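PDB 1UUF: aldehyde reductase YahK from Escherichia coli, which catalyses the NADPH-dependent reduction of a wide range of aldehydes to the corresponding primary alcohols, using zinc as cofactor. Local coordinates for residues A[226-231]-A[248-253]; A[274-279]-A[299-304]. One frame throughout, in Å; residues are numbered along the deposited sequence.

Contact 1 (A[226-231]-A[248-253]); sequences TSEAKR and ADEMAA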
loop_
_atom_site.group_PDB
_atom_site.type_symbol
_atom_site.label_atom_id
_atom_site.label_comp_id
_atom_site.label_asym_id
_atom_site.label_seq_id
_atom_site.Cartn_x
_atom_site.Cartn_y
_atom_site.Cartn_z
ATOM N N THR A 226 22.961 -5.661 0.992
ATOM C CA THR A 226 23.651 -4.628 0.226
ATOM C C THR A 226 25.148 -4.911 0.122
ATOM O O THR A 226 25.897 -4.117 -0.447
ATOM C CB THR A 226 23.453 -3.235 0.857
ATOM O OG1 THR A 226 23.831 -3.275 2.237
ATOM C CG2 THR A 226 22.000 -2.801 0.745
ATOM N N SER A 227 25.576 -6.046 0.669
ATOM C CA SER A 227 26.985 -6.431 0.631
ATOM C C SER A 227 27.158 -7.936 0.469
ATOM O O SER A 227 26.362 -8.722 0.983
ATOM C CB SER A 227 27.698 -5.975 1.909
ATOM O OG SER A 227 27.158 -6.606 3.057
ATOM N N GLU A 228 28.204 -8.330 -0.248
ATOM C CA GLU A 228 28.491 -9.740 -0.479
ATOM C C GLU A 228 28.849 -10.457 0.814
ATOM O O GLU A 228 28.706 -11.672 0.920
ATOM C CB GLU A 228 29.652 -9.889 -1.467
ATOM C CG GLU A 228 29.302 -9.546 -2.897
ATOM C CD GLU A 228 28.199 -10.429 -3.441
ATOM O OE1 GLU A 228 28.344 -11.670 -3.379
ATOM O OE2 GLU A 228 27.187 -9.885 -3.929
ATOM N N ALA A 229 29.312 -9.696 1.797
ATOM C CA ALA A 229 29.723 -10.260 3.075
ATOM C C ALA A 229 28.652 -11.069 3.798
ATOM O O ALA A 229 28.963 -12.055 4.464
ATOM C CB ALA A 229 30.229 -9.149 3.985
ATOM N N LYS A 230 27.391 -10.670 3.665
ATOM C CA LYS A 230 26.317 -11.370 4.362
ATOM C C LYS A 230 25.554 -12.385 3.519
ATOM O O LYS A 230 24.546 -12.931 3.964
ATOM C CB LYS A 230 25.346 -10.344 4.951
ATOM C CG LYS A 230 26.047 -9.292 5.797
ATOM C CD LYS A 230 25.089 -8.243 6.324
ATOM C CE LYS A 230 24.237 -8.788 7.451
ATOM N NZ LYS A 230 23.256 -7.770 7.921
ATOM N N ARG A 231 26.039 -12.656 2.313
ATOM C CA ARG A 231 25.360 -13.606 1.440
ATOM C C ARG A 231 25.291 -15.008 2.044
ATOM O O ARG A 231 24.222 -15.613 2.091
ATOM C CB ARG A 231 26.044 -13.664 0.072
ATOM C CG ARG A 231 25.343 -14.588 -0.916
ATOM C CD ARG A 231 26.094 -14.664 -2.233
ATOM N NE ARG A 231 26.107 -13.383 -2.932
ATOM C CZ ARG A 231 25.127 -12.945 -3.717
ATOM N NH1 ARG A 231 24.047 -13.687 -3.915
ATOM N NH2 ARG A 231 25.227 -11.761 -4.308
ATOM N N ALA A 248 22.437 -4.744 -10.168
ATOM C CA ALA A 248 21.292 -4.648 -11.067
ATOM C C ALA A 248 20.939 -5.958 -11.759
ATOM O O ALA A 248 19.761 -6.263 -11.950
ATOM C CB ALA A 248 21.544 -3.560 -12.107
ATOM N N ASP A 249 21.953 -6.728 -12.139
ATOM C CA ASP A 249 21.719 -7.999 -12.810
ATOM C C ASP A 249 20.995 -8.983 -11.897
ATOM O O ASP A 249 20.079 -9.678 -12.331
ATOM C CB ASP A 249 23.043 -8.599 -13.283
ATOM C CG ASP A 249 23.737 -7.727 -14.309
ATOM O OD1 ASP A 249 23.145 -7.488 -15.383
ATOM O OD2 ASP A 249 24.873 -7.277 -14.042
ATOM N N GLU A 250 21.404 -9.039 -10.633
ATOM C CA GLU A 250 20.763 -9.939 -9.681
ATOM C C GLU A 250 19.315 -9.514 -9.430
ATOM O O GLU A 250 18.416 -10.351 -9.362
ATOM C CB GLU A 250 21.546 -9.961 -8.365
ATOM C CG GLU A 250 22.888 -10.685 -8.463
ATOM C CD GLU A 250 23.632 -10.728 -7.140
ATOM O OE1 GLU A 250 23.029 -11.151 -6.133
ATOM O OE2 GLU A 250 24.822 -10.347 -7.108
ATOM N N MET A 251 19.090 -8.212 -9.299
ATOM C CA MET A 251 17.744 -7.693 -9.067
ATOM C C MET A 251 16.826 -7.956 -10.260
ATOM O O MET A 251 15.686 -8.389 -10.093
ATOM C CB MET A 251 17.802 -6.190 -8.790
ATOM C CG MET A 251 18.457 -5.830 -7.475
ATOM S SD MET A 251 17.401 -6.227 -6.073
ATOM C CE MET A 251 16.541 -4.696 -5.870
ATOM N N ALA A 252 17.332 -7.701 -11.463
ATOM C CA ALA A 252 16.557 -7.891 -12.684
ATOM C C ALA A 252 16.031 -9.312 -12.857
ATOM O O ALA A 252 14.983 -9.522 -13.469
ATOM C CB ALA A 252 17.397 -7.499 -13.896
ATOM N N ALA A 253 16.751 -10.287 -12.314
ATOM C CA ALA A 253 16.342 -11.680 -12.428
ATOM C C ALA A 253 15.063 -11.988 -11.652
ATOM O O ALA A 253 14.476 -13.055 -11.822
ATOM C CB ALA A 253 17.470 -12.588 -11.952
#
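The guanidinium of Arg231 takes both of its carboxylate partners at its edge: Glu228 of its own segment lies along the NE and NH2 side, and Glu250 reaches in from the opposite direction to meet NH2. The three side chains make a salt-bridge network on the surface of the Rossmann-type domain, between the loop that follows strand 220-225 and helix 248-252. Across the contact the main bond runs from Arg231 NH2 to Glu250 OE1, 2.9 Å long and nearly straight at 169°. It lies in the guanidinium plane and meets the oxygen on its syn side, although the two flat groups are twisted 46° apart. The sharing is uneven: the second hydrogen bond, from Arg231 NH2 to Glu250 OE2, is weak at 3.2 Å.

Glu228 is gripped differently. Arg231 holds it side-on with two nitrogens, Arg231 NE to Glu228 OE1 at 2.9 Å and Arg231 NH2 to Glu228 OE2 at 2.7 Å, and this pair of hydrogen bonds, one to each oxygen, fixes the rotation of the guanidinium. The Glu228 chain folds back at chi2 (-60°) to bring its carboxylate beside an arginine only three residues on, whereas Glu250 runs extended beyond CG and reaches across from its helix.

The neighbouring strand 241-244 and the loop after it add further polar partners. The backbone N of Asn244 donates to Glu250 OE1, and the side chain of Asn247 to Glu250 OE2, while Asn244 ND2 bonds Glu228 OE2. With the arginine shared between them, the two carboxylates tolerate a close approach that would otherwise probably be unfavourable: Glu228 OE2 and Glu250 OE2 stand 4.0 Å apart.

Contact 2 (A[274-279]-A[299-304]); sequences FTTLLK and VFNLIM
On the edge of the parallel Rossmann-type sheet, the end of helix 271-275 and the type I turn from Thr275 to Leu278 pack against helix 299-303, the short helix leading to one of the two outermost strands, 308-311. Threonine methyls pack against Asn301 CB and amide and against a Leu302 methyl. Thr275 CG2 touches Asn301 CB at 3.7 Å and Leu302 CD2 at 3.8 Å, its side chain standing roughly at a right angle to that of the leucine. This methyl lies anti to the threonine's own backbone N, which puts OG1 (chi1 -63°) on the side where it bonds back to Leu271 O. One turn residue further on, Thr276 CG2 rests against the amide of Asn301, 3.7 Å from OD1, while its hydroxyl bonds to Asp273 O.

Arg307 donates to the backbone oxygens Leu278 O and Asn301 O, tying both segments together. On another side of helix 299-303, Ile303 and Met304 pack on Met313 of the second subunit. With both threonine hydroxyls bonded to carbonyls of helix 271-275 and their methyls facing helix 299-303, the direct side-chain contact is van der Waals packing.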
loop_
_atom_site.group_PDB
_atom_site.type_symbol
_atom_site.label_atom_id
_atom_site.label_comp_id
_atom_site.label_asym_id
_atom_site.label_seq_id
_atom_site.Cartn_x
_atom_site.Cartn_y
_atom_site.Cartn_z
ATOM N N PHE A 274 12.769 -2.261 -5.533
ATOM C CA PHE A 274 11.993 -3.334 -4.924
ATOM C C PHE A 274 10.542 -3.368 -5.389
ATOM O O PHE A 274 9.964 -4.440 -5.550
ATOM C CB PHE A 274 12.042 -3.229 -3.398
ATOM C CG PHE A 274 13.382 -3.565 -2.821
ATOM C CD1 PHE A 274 14.247 -2.561 -2.402
ATOM C CD2 PHE A 274 13.796 -4.891 -2.728
ATOM C CE1 PHE A 274 15.509 -2.871 -1.897
ATOM C CE2 PHE A 274 15.060 -5.213 -2.225
ATOM C CZ PHE A 274 15.913 -4.203 -1.812
ATOM N N THR A 275 9.949 -2.200 -5.601
ATOM C CA THR A 275 8.564 -2.151 -6.054
ATOM C C THR A 275 8.417 -2.874 -7.392
ATOM O O THR A 275 7.434 -3.577 -7.622
ATOM C CB THR A 275 8.084 -0.693 -6.189
ATOM O OG1 THR A 275 8.111 -0.072 -4.896
ATOM C CG2 THR A 275 6.662 -0.644 -6.732
ATOM N N THR A 276 9.409 -2.730 -8.265
ATOM C CA THR A 276 9.342 -3.384 -9.567
ATOM C C THR A 276 9.496 -4.898 -9.473
ATOM O O THR A 276 9.245 -5.605 -10.447
ATOM C CB THR A 276 10.413 -2.838 -10.532
ATOM O OG1 THR A 276 11.717 -3.164 -10.040
ATOM C CG2 THR A 276 10.288 -1.334 -10.662
ATOM N N LEU A 277 9.898 -5.395 -8.304
ATOM C CA LEU A 277 10.064 -6.837 -8.104
ATOM C C LEU A 277 8.751 -7.494 -7.668
ATOM O O LEU A 277 8.654 -8.719 -7.588
ATOM C CB LEU A 277 11.128 -7.115 -7.036
ATOM C CG LEU A 277 12.499 -6.459 -7.196
ATOM C CD1 LEU A 277 13.425 -6.989 -6.109
ATOM C CD2 LEU A 277 13.067 -6.752 -8.576
ATOM N N LEU A 278 7.744 -6.674 -7.381
ATOM C CA LEU A 278 6.441 -7.176 -6.945
ATOM C C LEU A 278 5.526 -7.586 -8.092
ATOM O O LEU A 278 5.486 -6.927 -9.125
ATOM C CB LEU A 278 5.713 -6.108 -6.130
ATOM C CG LEU A 278 6.313 -5.663 -4.801
ATOM C CD1 LEU A 278 5.537 -4.449 -4.292
ATOM C CD2 LEU A 278 6.250 -6.807 -3.800
ATOM N N LYS A 279 4.780 -8.669 -7.893
ATOM C CA LYS A 279 3.825 -9.130 -8.896
ATOM C C LYS A 279 2.645 -8.172 -8.836
ATOM O O LYS A 279 2.573 -7.317 -7.953
ATOM C CB LYS A 279 3.312 -10.528 -8.555
ATOM C CG LYS A 279 4.355 -11.625 -8.613
ATOM C CD LYS A 279 3.842 -12.894 -7.949
ATOM C CE LYS A 279 2.565 -13.405 -8.606
ATOM N NZ LYS A 279 2.098 -14.662 -7.955
ATOM N N VAL A 299 5.519 6.562 -8.257
ATOM C CA VAL A 299 4.101 6.226 -8.324
ATOM C C VAL A 299 3.785 5.377 -9.549
ATOM O O VAL A 299 2.919 4.506 -9.501
ATOM C CB VAL A 299 3.228 7.499 -8.360
ATOM C CG1 VAL A 299 1.758 7.120 -8.451
ATOM C CG2 VAL A 299 3.482 8.332 -7.112
ATOM N N PHE A 300 4.493 5.639 -10.643
ATOM C CA PHE A 300 4.310 4.904 -11.891
ATOM C C PHE A 300 4.332 3.392 -11.667
ATOM O O PHE A 300 3.485 2.662 -12.190
ATOM C CB PHE A 300 5.419 5.289 -12.877
ATOM C CG PHE A 300 5.392 4.513 -14.163
ATOM C CD1 PHE A 300 4.402 4.748 -15.112
ATOM C CD2 PHE A 300 6.362 3.552 -14.428
ATOM C CE1 PHE A 300 4.380 4.035 -16.312
ATOM C CE2 PHE A 300 6.351 2.834 -15.621
ATOM C CZ PHE A 300 5.358 3.076 -16.566
ATOM N N ASN A 301 5.298 2.926 -10.882
ATOM C CA ASN A 301 5.431 1.502 -10.611
ATOM C C ASN A 301 4.301 0.931 -9.764
ATOM O O ASN A 301 4.003 -0.259 -9.850
ATOM C CB ASN A 301 6.787 1.214 -9.963
ATOM C CG ASN A 301 7.945 1.523 -10.893
ATOM O OD1 ASN A 301 7.948 1.104 -12.052
ATOM N ND2 ASN A 301 8.934 2.253 -10.392
ATOM N N LEU A 302 3.664 1.769 -8.952
ATOM C CA LEU A 302 2.551 1.293 -8.138
ATOM C C LEU A 302 1.315 1.179 -9.021
ATOM O O LEU A 302 0.568 0.207 -8.951
ATOM C CB LEU A 302 2.248 2.262 -6.990
ATOM C CG LEU A 302 3.288 2.437 -5.883
ATOM C CD1 LEU A 302 2.739 3.392 -4.840
ATOM C CD2 LEU A 302 3.616 1.091 -5.257
ATOM N N ILE A 303 1.111 2.186 -9.861
ATOM C CA ILE A 303 -0.042 2.221 -10.753
ATOM C C ILE A 303 -0.071 1.123 -11.809
ATOM O O ILE A 303 -1.092 0.467 -12.002
ATOM C CB ILE A 303 -0.134 3.591 -11.452
ATOM C CG1 ILE A 303 -0.581 4.642 -10.435
ATOM C CG2 ILE A 303 -1.104 3.533 -12.625
ATOM C CD1 ILE A 303 -0.563 6.058 -10.968
ATOM N N MET A 304 1.054 0.926 -12.488
ATOM C CA MET A 304 1.157 -0.063 -13.554
ATOM C C MET A 304 0.782 -1.497 -13.196
ATOM O O MET A 304 0.408 -2.265 -14.079
ATOM C CB MET A 304 2.573 -0.051 -14.138
ATOM C CG MET A 304 2.908 1.200 -14.933
ATOM S SD MET A 304 1.839 1.404 -16.376
ATOM C CE MET A 304 2.553 0.192 -17.501
#

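How the contacts relate
Both contacts belong to the Rossmann-type domain and to its six-stranded parallel sheet, whose order puts strand 241-244 at one end and strand 308-311 at the other. Contact 1 closes before contact 2 opens along the chain, and their centres lie 19 Å apart. Contact 1 sits beside the 241-244 end, contact 2 beside the 308-311 end. Met251 joins them: its CE packs on Phe274 CE2, and its backbone O lies against Leu277 CD2. Both are remote from the zinc sites. Contact 1 joins the connections on either side of strand 241-244, contact 2 those on either side of strand 282-286, and only contact 2 also reaches the second subunit.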